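Local structure of NAD(P)H-hydrate epimerase (Saccharomyces cerevisiae, 1JZT) at residues A[134-139]-A[167-172]; A[173-178]-A[202-207]; A[193-198]-A[213-218]. The protein catalyses the epimerisation of the S and R forms of NAD(P)HX, a damaged hydrated form of NAD(P)H, so that both epimers can be repaired. One frame throughout, in Å; residues are numbered along the deposited sequence.

Contact 1: A[134-139]-A[167-172]; sequences LCIVDA and IPIVSV
Ile167 CG2 meets Ile136 CD1 at 3.6 Å, and the two side chains cross at about a right angle. A chi1 of -52° puts CG1 of Ile167 beside its backbone N and leaves CG2 anti to that N, which is the branch that faces Ile136. At Pro168 the ring does the touching: CG sits 3.3 Å from Leu134 O and also packs on Cys135 CB. The carbonyl O of Pro168 accepts a hydrogen bond from Ile136 N. Ile169 then rests its CG2 on Asp138 CB, 3.7 Å away. Val170 is bonded through its N and its O. The N donates to Ile136 O at 2.6 Å, and the O accepts from Asp138 N. The Val170 side chain is on the face shared with Val137, where it touches Val43 of helix 28-46. Ser171 OG donates to the anti lone pair of Asp138 OD2, 2.9 Å away. The other oxygen, OD1, is hydrogen-bonded to Thr176 OG1, so the carboxylate is held at both oxygens. Replacing Asp138 with an alanine would probably leave Ser171 OG and Thr176 OG1 without their shared anchor. Val172 N closes the ladder on Asp138 O. Val172 CG2 packs obliquely on Val137 CG1 at 3.7 Å. Asp138 and Thr176 are both predicted potassium ligands. The parallel pairing is that of a beta-alpha-beta unit, strand 133-139, helix 153-163 and strand 169-172, in a Rossmann-like fold.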
loop_
_atom_site.group_PDB
_atom_site.type_symbol
_atom_site.label_atom_id
_atom_site.label_comp_id
_atom_site.label_asym_id
_atom_site.label_seq_id
_atom_site.Cartn_x
_atom_site.Cartn_y
_atom_site.Cartn_z
ATOM N N LEU A 134 -11.886 10.715 -1.554
ATOM C CA LEU A 134 -10.748 11.537 -1.971
ATOM C C LEU A 134 -9.774 10.703 -2.796
ATOM O O LEU A 134 -9.301 11.135 -3.847
ATOM C CB LEU A 134 -10.026 12.083 -0.737
ATOM C CG LEU A 134 -8.626 12.662 -0.946
ATOM C CD1 LEU A 134 -8.686 13.951 -1.772
ATOM C CD2 LEU A 134 -8.003 12.933 0.413
ATOM N N CYS A 135 -9.459 9.514 -2.296
ATOM C CA CYS A 135 -8.557 8.608 -2.993
ATOM C C CYS A 135 -8.764 7.210 -2.440
ATOM O O CYS A 135 -9.345 7.029 -1.363
ATOM C CB CYS A 135 -7.095 9.021 -2.803
ATOM S SG CYS A 135 -6.436 8.718 -1.136
ATOM N N ILE A 136 -8.286 6.224 -3.187
ATOM C CA ILE A 136 -8.420 4.834 -2.802
ATOM C C ILE A 136 -7.045 4.230 -2.573
ATOM O O ILE A 136 -6.127 4.436 -3.365
ATOM C CB ILE A 136 -9.137 4.033 -3.906
ATOM C CG1 ILE A 136 -10.521 4.635 -4.156
ATOM C CG2 ILE A 136 -9.248 2.559 -3.500
ATOM C CD1 ILE A 136 -11.149 4.199 -5.473
ATOM N N VAL A 137 -6.896 3.512 -1.469
ATOM C CA VAL A 137 -5.632 2.860 -1.179
ATOM C C VAL A 137 -5.782 1.389 -1.525
ATOM O O VAL A 137 -6.596 0.664 -0.929
ATOM C CB VAL A 137 -5.236 2.963 0.307
ATOM C CG1 VAL A 137 -3.934 2.196 0.541
ATOM C CG2 VAL A 137 -5.075 4.416 0.704
ATOM N N ASP A 138 -4.979 0.966 -2.492
ATOM C CA ASP A 138 -4.964 -0.403 -2.977
ATOM C C ASP A 138 -3.962 -1.230 -2.186
ATOM O O ASP A 138 -2.771 -1.213 -2.479
ATOM C CB ASP A 138 -4.593 -0.419 -4.470
ATOM C CG ASP A 138 -4.177 -1.794 -4.957
ATOM O OD1 ASP A 138 -4.729 -2.804 -4.456
ATOM O OD2 ASP A 138 -3.297 -1.870 -5.851
ATOM N N ALA A 139 -4.453 -1.939 -1.179
ATOM C CA ALA A 139 -3.607 -2.789 -0.355
ATOM C C ALA A 139 -4.123 -4.228 -0.456
ATOM O O ALA A 139 -4.159 -4.961 0.538
ATOM C CB ALA A 139 -3.643 -2.313 1.106
ATOM N N ILE A 167 -11.145 8.665 -9.804
ATOM C CA ILE A 167 -10.721 8.606 -8.400
ATOM C C ILE A 167 -9.285 8.060 -8.362
ATOM O O ILE A 167 -9.016 6.961 -8.855
ATOM C CB ILE A 167 -11.637 7.660 -7.577
ATOM C CG1 ILE A 167 -13.105 8.031 -7.784
ATOM C CG2 ILE A 167 -11.281 7.730 -6.092
ATOM C CD1 ILE A 167 -13.419 9.471 -7.471
ATOM N N PRO A 168 -8.345 8.815 -7.771
ATOM C CA PRO A 168 -6.950 8.374 -7.699
ATOM C C PRO A 168 -6.722 7.157 -6.811
ATOM O O PRO A 168 -7.219 7.097 -5.685
ATOM C CB PRO A 168 -6.228 9.608 -7.170
ATOM C CG PRO A 168 -7.258 10.218 -6.265
ATOM C CD PRO A 168 -8.511 10.122 -7.111
ATOM N N ILE A 169 -5.966 6.192 -7.324
ATOM C CA ILE A 169 -5.648 4.983 -6.569
ATOM C C ILE A 169 -4.185 5.029 -6.124
ATOM O O ILE A 169 -3.292 5.340 -6.918
ATOM C CB ILE A 169 -5.863 3.700 -7.417
ATOM C CG1 ILE A 169 -7.354 3.495 -7.696
ATOM C CG2 ILE A 169 -5.287 2.494 -6.687
ATOM C CD1 ILE A 169 -7.643 2.349 -8.666
ATOM N N VAL A 170 -3.960 4.735 -4.846
ATOM C CA VAL A 170 -2.618 4.707 -4.265
ATOM C C VAL A 170 -2.308 3.235 -4.001
ATOM O O VAL A 170 -2.884 2.640 -3.082
ATOM C CB VAL A 170 -2.576 5.461 -2.908
ATOM C CG1 VAL A 170 -1.174 5.384 -2.307
ATOM C CG2 VAL A 170 -3.004 6.922 -3.103
ATOM N N SER A 171 -1.412 2.647 -4.795
ATOM C CA SER A 171 -1.071 1.229 -4.643
ATOM C C SER A 171 0.070 0.972 -3.678
ATOM O O SER A 171 1.129 1.593 -3.773
ATOM C CB SER A 171 -0.718 0.605 -6.002
ATOM O OG SER A 171 -1.866 0.447 -6.811
ATOM N N VAL A 172 -0.154 0.033 -2.760
ATOM C CA VAL A 172 0.840 -0.333 -1.764
ATOM C C VAL A 172 1.785 -1.406 -2.301
ATOM O O VAL A 172 1.362 -2.513 -2.654
ATOM C CB VAL A 172 0.170 -0.865 -0.476
ATOM C CG1 VAL A 172 1.231 -1.143 0.577
ATOM C CG2 VAL A 172 -0.837 0.154 0.039
#

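Contact 2: A[173-178]-A[202-207]; sequences DVPTGW and KPCSSH
Lys202 reaches Asp173 with a salt bridge between two loops that follow neighbouring strands of the Rossmann-like sheet. One loop carries a type II beta turn, Pro175 to Trp178; the other holds a 3-10 segment, 203-207. Lys202 NZ donates to the syn lone pair of Asp173 OD1, at 2.7 Å. The lysine chain bends at chi2 (56°) and again at chi3, and the two side chains cross at about a right angle where NZ reaches OD1. Next to it, Val174 CG1 packs on Cys204 SG at 3.6 Å. The indole of Trp178 comes edge first: CZ3 is 3.5 Å from Cys204 O, which lies in the ring plane. The same carbon also touches His207 CB.

A second shell fixes these groups. Asp173 OD1 also accepts a hydrogen bond from Leu198 N, and Lys202 NZ donates a second one to Val200 O. A water joins the backbones, donating to Asp173 O and accepting from Lys202 N. The indole is held by its NE1 on Ile190 O, while Pro175 CB covers one ring face, offset toward the rim. The turn itself is closed by Trp178 N on Pro175 O. Asp173 is a predicted (6S)-NADPHX ligand, and the bonds from Lys202 NZ and Leu198 N fix its OD1 oxygen. The 3-10 segment is locked at its start, where Lys202 O accepts both Ser205 N and Ser205 OG, the hydroxyl at 2.6 Å.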
loop_
_atom_site.group_PDB
_atom_site.type_symbol
_atom_site.label_atom_id
_atom_site.label_comp_id
_atom_site.label_asym_id
_atom_site.label_seq_id
_atom_site.Cartn_x
_atom_site.Cartn_y
_atom_site.Cartn_z
ATOM N N ASP A 173 3.063 -1.044 -2.348
ATOM C CA ASP A 173 4.151 -1.894 -2.809
ATOM C C ASP A 173 4.156 -2.126 -4.323
ATOM O O ASP A 173 5.109 -1.747 -5.008
ATOM C CB ASP A 173 4.142 -3.232 -2.071
ATOM C CG ASP A 173 5.452 -3.968 -2.222
ATOM O OD1 ASP A 173 6.500 -3.285 -2.225
ATOM O OD2 ASP A 173 5.441 -5.213 -2.322
ATOM N N VAL A 174 3.103 -2.760 -4.827
ATOM C CA VAL A 174 2.939 -3.033 -6.253
ATOM C C VAL A 174 1.457 -2.917 -6.603
ATOM O O VAL A 174 0.592 -3.111 -5.751
ATOM C CB VAL A 174 3.431 -4.462 -6.645
ATOM C CG1 VAL A 174 4.936 -4.555 -6.511
ATOM C CG2 VAL A 174 2.754 -5.515 -5.774
ATOM N N PRO A 175 1.141 -2.574 -7.865
ATOM C CA PRO A 175 -0.261 -2.450 -8.283
ATOM C C PRO A 175 -0.892 -3.839 -8.274
ATOM O O PRO A 175 -0.377 -4.758 -8.912
ATOM C CB PRO A 175 -0.155 -1.878 -9.699
ATOM C CG PRO A 175 1.158 -1.130 -9.676
ATOM C CD PRO A 175 2.047 -2.082 -8.916
ATOM N N THR A 176 -1.989 -4.003 -7.546
ATOM C CA THR A 176 -2.644 -5.303 -7.471
ATOM C C THR A 176 -3.053 -5.792 -8.863
ATOM O O THR A 176 -3.627 -5.042 -9.649
ATOM C CB THR A 176 -3.873 -5.233 -6.546
ATOM O OG1 THR A 176 -3.441 -4.927 -5.212
ATOM C CG2 THR A 176 -4.623 -6.555 -6.541
ATOM N N GLY A 177 -2.733 -7.043 -9.176
ATOM C CA GLY A 177 -3.095 -7.577 -10.479
ATOM C C GLY A 177 -1.982 -7.503 -11.507
ATOM O O GLY A 177 -2.070 -8.131 -12.566
ATOM N N TRP A 178 -0.940 -6.728 -11.217
ATOM C CA TRP A 178 0.200 -6.608 -12.130
ATOM C C TRP A 178 1.147 -7.775 -11.891
ATOM O O TRP A 178 1.198 -8.329 -10.789
ATOM C CB TRP A 178 0.975 -5.305 -11.877
ATOM C CG TRP A 178 0.362 -4.059 -12.449
ATOM C CD1 TRP A 178 -0.960 -3.834 -12.705
ATOM C CD2 TRP A 178 1.050 -2.841 -12.773
ATOM N NE1 TRP A 178 -1.138 -2.546 -13.165
ATOM C CE2 TRP A 178 0.078 -1.916 -13.218
ATOM C CE3 TRP A 178 2.397 -2.440 -12.731
ATOM C CZ2 TRP A 178 0.404 -0.610 -13.619
ATOM C CZ3 TRP A 178 2.724 -1.136 -13.130
ATOM C CH2 TRP A 178 1.724 -0.239 -13.569
ATOM N N LYS A 202 9.918 -3.196 -7.057
ATOM C CA LYS A 202 9.984 -4.456 -7.790
ATOM C C LYS A 202 10.028 -4.128 -9.283
ATOM O O LYS A 202 9.706 -3.005 -9.687
ATOM C CB LYS A 202 8.761 -5.316 -7.464
ATOM C CG LYS A 202 8.993 -6.341 -6.357
ATOM C CD LYS A 202 9.500 -5.699 -5.063
ATOM C CE LYS A 202 8.384 -4.945 -4.353
ATOM N NZ LYS A 202 8.814 -4.459 -3.003
ATOM N N PRO A 203 10.424 -5.100 -10.122
ATOM C CA PRO A 203 10.522 -4.918 -11.573
ATOM C C PRO A 203 9.307 -4.288 -12.244
ATOM O O PRO A 203 9.454 -3.495 -13.171
ATOM C CB PRO A 203 10.792 -6.334 -12.077
ATOM C CG PRO A 203 11.583 -6.931 -10.950
ATOM C CD PRO A 203 10.777 -6.483 -9.753
ATOM N N CYS A 204 8.110 -4.631 -11.780
ATOM C CA CYS A 204 6.902 -4.080 -12.384
ATOM C C CYS A 204 6.822 -2.555 -12.260
ATOM O O CYS A 204 6.137 -1.908 -13.051
ATOM C CB CYS A 204 5.654 -4.722 -11.765
ATOM S SG CYS A 204 5.345 -4.303 -10.034
ATOM N N SER A 205 7.531 -1.984 -11.287
ATOM C CA SER A 205 7.516 -0.539 -11.082
ATOM C C SER A 205 8.061 0.244 -12.278
ATOM O O SER A 205 7.737 1.418 -12.460
ATOM C CB SER A 205 8.314 -0.159 -9.823
ATOM O OG SER A 205 9.701 -0.421 -9.986
ATOM N N SER A 206 8.894 -0.397 -13.089
ATOM C CA SER A 206 9.467 0.273 -14.253
ATOM C C SER A 206 8.441 0.409 -15.378
ATOM O O SER A 206 8.754 0.914 -16.453
ATOM C CB SER A 206 10.674 -0.511 -14.766
ATOM O OG SER A 206 10.256 -1.750 -15.316
ATOM N N HIS A 207 7.216 -0.044 -15.127
ATOM C CA HIS A 207 6.154 0.026 -16.124
ATOM C C HIS A 207 5.210 1.201 -15.919
ATOM O O HIS A 207 4.298 1.413 -16.718
ATOM C CB HIS A 207 5.350 -1.273 -16.119
ATOM C CG HIS A 207 6.107 -2.450 -16.647
ATOM N ND1 HIS A 207 6.013 -2.870 -17.957
ATOM C CD2 HIS A 207 6.998 -3.278 -16.051
ATOM C CE1 HIS A 207 6.811 -3.905 -18.144
ATOM N NE2 HIS A 207 7.421 -4.173 -17.003
HETATM O O HOH W 1 7.528 -1.819 -6.512
#

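Contact 3: A[193-198]-A[213-218]; sequences AVLVSL and TTHYVG
Tyr216 pairs with Val196 in a parallel ladder, and its ring reaches back to Val194. Its CB sits 4.0 Å from Leu195 O, the same oxygen that accepts Tyr216 N. With chi1 at -71°, CG stands beside the backbone N, and the ring extends along the face that also carries Val194 and Val196. There CD2 is 3.7 Å from Val194 CG1, which lies at the ring edge, near its plane. CE2 is only slightly farther from the same methyl. At the tip, OH is hydrogen-bonded to Gln46 OE1.

On the face of Leu195, Ser197 and His215, His215 NE2 and Ser197 OG share a 2.7 Å hydrogen bond, with OG in the imidazole plane. The Leu195 side chain lies beside that of His215, both pointing the same way, with CD2 3.8 Å from His215 NE2. The backbone O of Leu195 lies at the edge of the imidazole, 3.4 Å from His215 CD2. Beyond them Gly218 N bonds Ser197 O.

Strand 194-198 also pairs with strand 169-172, while strand 214-218 is flanked by strand 243-245, which runs antiparallel to it. Helix 28-46 packs over the valine and tyrosine face through Ala42 and Gln46.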
loop_
_atom_site.group_PDB
_atom_site.type_symbol
_atom_site.label_atom_id
_atom_site.label_comp_id
_atom_site.label_asym_id
_atom_site.label_seq_id
_atom_site.Cartn_x
_atom_site.Cartn_y
_atom_site.Cartn_z
ATOM N N ALA A 193 -2.531 6.305 -9.393
ATOM C CA ALA A 193 -2.102 7.700 -9.448
ATOM C C ALA A 193 -0.814 7.794 -8.637
ATOM O O ALA A 193 0.036 8.656 -8.878
ATOM C CB ALA A 193 -3.176 8.613 -8.849
ATOM N N VAL A 194 -0.674 6.889 -7.673
ATOM C CA VAL A 194 0.512 6.854 -6.823
ATOM C C VAL A 194 0.919 5.408 -6.545
ATOM O O VAL A 194 0.068 4.546 -6.305
ATOM C CB VAL A 194 0.254 7.534 -5.445
ATOM C CG1 VAL A 194 1.536 7.530 -4.612
ATOM C CG2 VAL A 194 -0.247 8.962 -5.647
ATOM N N LEU A 195 2.220 5.141 -6.588
ATOM C CA LEU A 195 2.734 3.814 -6.275
ATOM C C LEU A 195 3.709 3.998 -5.127
ATOM O O LEU A 195 4.622 4.812 -5.211
ATOM C CB LEU A 195 3.464 3.194 -7.469
ATOM C CG LEU A 195 4.211 1.889 -7.164
ATOM C CD1 LEU A 195 3.225 0.802 -6.735
ATOM C CD2 LEU A 195 4.993 1.444 -8.395
ATOM N N VAL A 196 3.502 3.263 -4.042
ATOM C CA VAL A 196 4.400 3.358 -2.903
ATOM C C VAL A 196 5.114 2.029 -2.766
ATOM O O VAL A 196 4.575 1.082 -2.186
ATOM C CB VAL A 196 3.654 3.653 -1.583
ATOM C CG1 VAL A 196 4.657 3.757 -0.434
ATOM C CG2 VAL A 196 2.851 4.942 -1.706
ATOM N N SER A 197 6.314 1.951 -3.339
ATOM C CA SER A 197 7.107 0.734 -3.258
ATOM C C SER A 197 7.595 0.611 -1.819
ATOM O O SER A 197 7.912 1.613 -1.178
ATOM C CB SER A 197 8.304 0.809 -4.212
ATOM O OG SER A 197 7.875 0.812 -5.571
ATOM N N LEU A 198 7.639 -0.613 -1.308
ATOM C CA LEU A 198 8.089 -0.847 0.054
ATOM C C LEU A 198 9.417 -1.601 0.064
ATOM O O LEU A 198 9.592 -2.582 -0.662
ATOM C CB LEU A 198 7.019 -1.619 0.836
ATOM C CG LEU A 198 5.701 -0.871 1.059
ATOM C CD1 LEU A 198 4.715 -1.771 1.790
ATOM C CD2 LEU A 198 5.963 0.398 1.871
ATOM N N THR A 213 1.622 8.465 -12.936
ATOM C CA THR A 213 1.863 7.953 -11.587
ATOM C C THR A 213 3.055 8.555 -10.854
ATOM O O THR A 213 4.158 8.620 -11.400
ATOM C CB THR A 213 2.093 6.433 -11.650
ATOM O OG1 THR A 213 1.101 5.846 -12.499
ATOM C CG2 THR A 213 2.004 5.811 -10.261
ATOM N N THR A 214 2.834 8.990 -9.614
ATOM C CA THR A 214 3.927 9.520 -8.812
ATOM C C THR A 214 4.482 8.302 -8.060
ATOM O O THR A 214 3.711 7.508 -7.517
ATOM C CB THR A 214 3.434 10.585 -7.811
ATOM O OG1 THR A 214 2.872 11.691 -8.527
ATOM C CG2 THR A 214 4.591 11.086 -6.958
ATOM N N HIS A 215 5.805 8.152 -8.037
ATOM C CA HIS A 215 6.441 7.005 -7.392
ATOM C C HIS A 215 7.207 7.366 -6.120
ATOM O O HIS A 215 8.063 8.257 -6.113
ATOM C CB HIS A 215 7.393 6.317 -8.390
ATOM C CG HIS A 215 7.876 4.961 -7.959
ATOM N ND1 HIS A 215 8.939 4.326 -8.571
ATOM C CD2 HIS A 215 7.428 4.104 -7.010
ATOM C CE1 HIS A 215 9.121 3.138 -8.020
ATOM N NE2 HIS A 215 8.215 2.978 -7.069
ATOM N N TYR A 216 6.874 6.658 -5.048
ATOM C CA TYR A 216 7.513 6.815 -3.747
ATOM C C TYR A 216 8.033 5.454 -3.301
ATOM O O TYR A 216 7.501 4.407 -3.694
ATOM C CB TYR A 216 6.506 7.271 -2.686
ATOM C CG TYR A 216 6.000 8.693 -2.784
ATOM C CD1 TYR A 216 6.768 9.759 -2.326
ATOM C CD2 TYR A 216 4.721 8.962 -3.265
ATOM C CE1 TYR A 216 6.271 11.066 -2.334
ATOM C CE2 TYR A 216 4.212 10.260 -3.280
ATOM C CZ TYR A 216 4.995 11.304 -2.810
ATOM O OH TYR A 216 4.486 12.575 -2.804
ATOM N N VAL A 217 9.078 5.466 -2.481
ATOM C CA VAL A 217 9.603 4.231 -1.914
ATOM C C VAL A 217 9.532 4.457 -0.404
ATOM O O VAL A 217 9.777 5.569 0.075
ATOM C CB VAL A 217 11.073 3.942 -2.328
ATOM C CG1 VAL A 217 12.017 4.994 -1.775
ATOM C CG2 VAL A 217 11.471 2.557 -1.839
ATOM N N GLY A 218 9.173 3.411 0.333
ATOM C CA GLY A 218 9.047 3.515 1.778
ATOM C C GLY A 218 9.664 2.326 2.489
ATOM O O GLY A 218 10.124 1.385 1.845
#

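How the contacts relate
Contacts 1 and 3 are both buried pairings of parallel strands in one sheet, and they are joined directly because strands 169-172 and 194-198 are neighbours: Ala193 N bonds Ile169 O, and Ser171 N bonds Val194 O. Contact 2 lies between the loops that follow those two strands. It is mostly buried, but His207 is exposed. Its chemistry differs accordingly: a salt bridge, a water and an indole edge stand in place of a backbone ladder. Asp173 N links contact 2 to contact 3 through Val196 O. Predicted ligand residues fall in contacts 1 and 2, whereas contact 3 comes near predicted nucleotide ligands, Asp73 and Asp173, through Leu198.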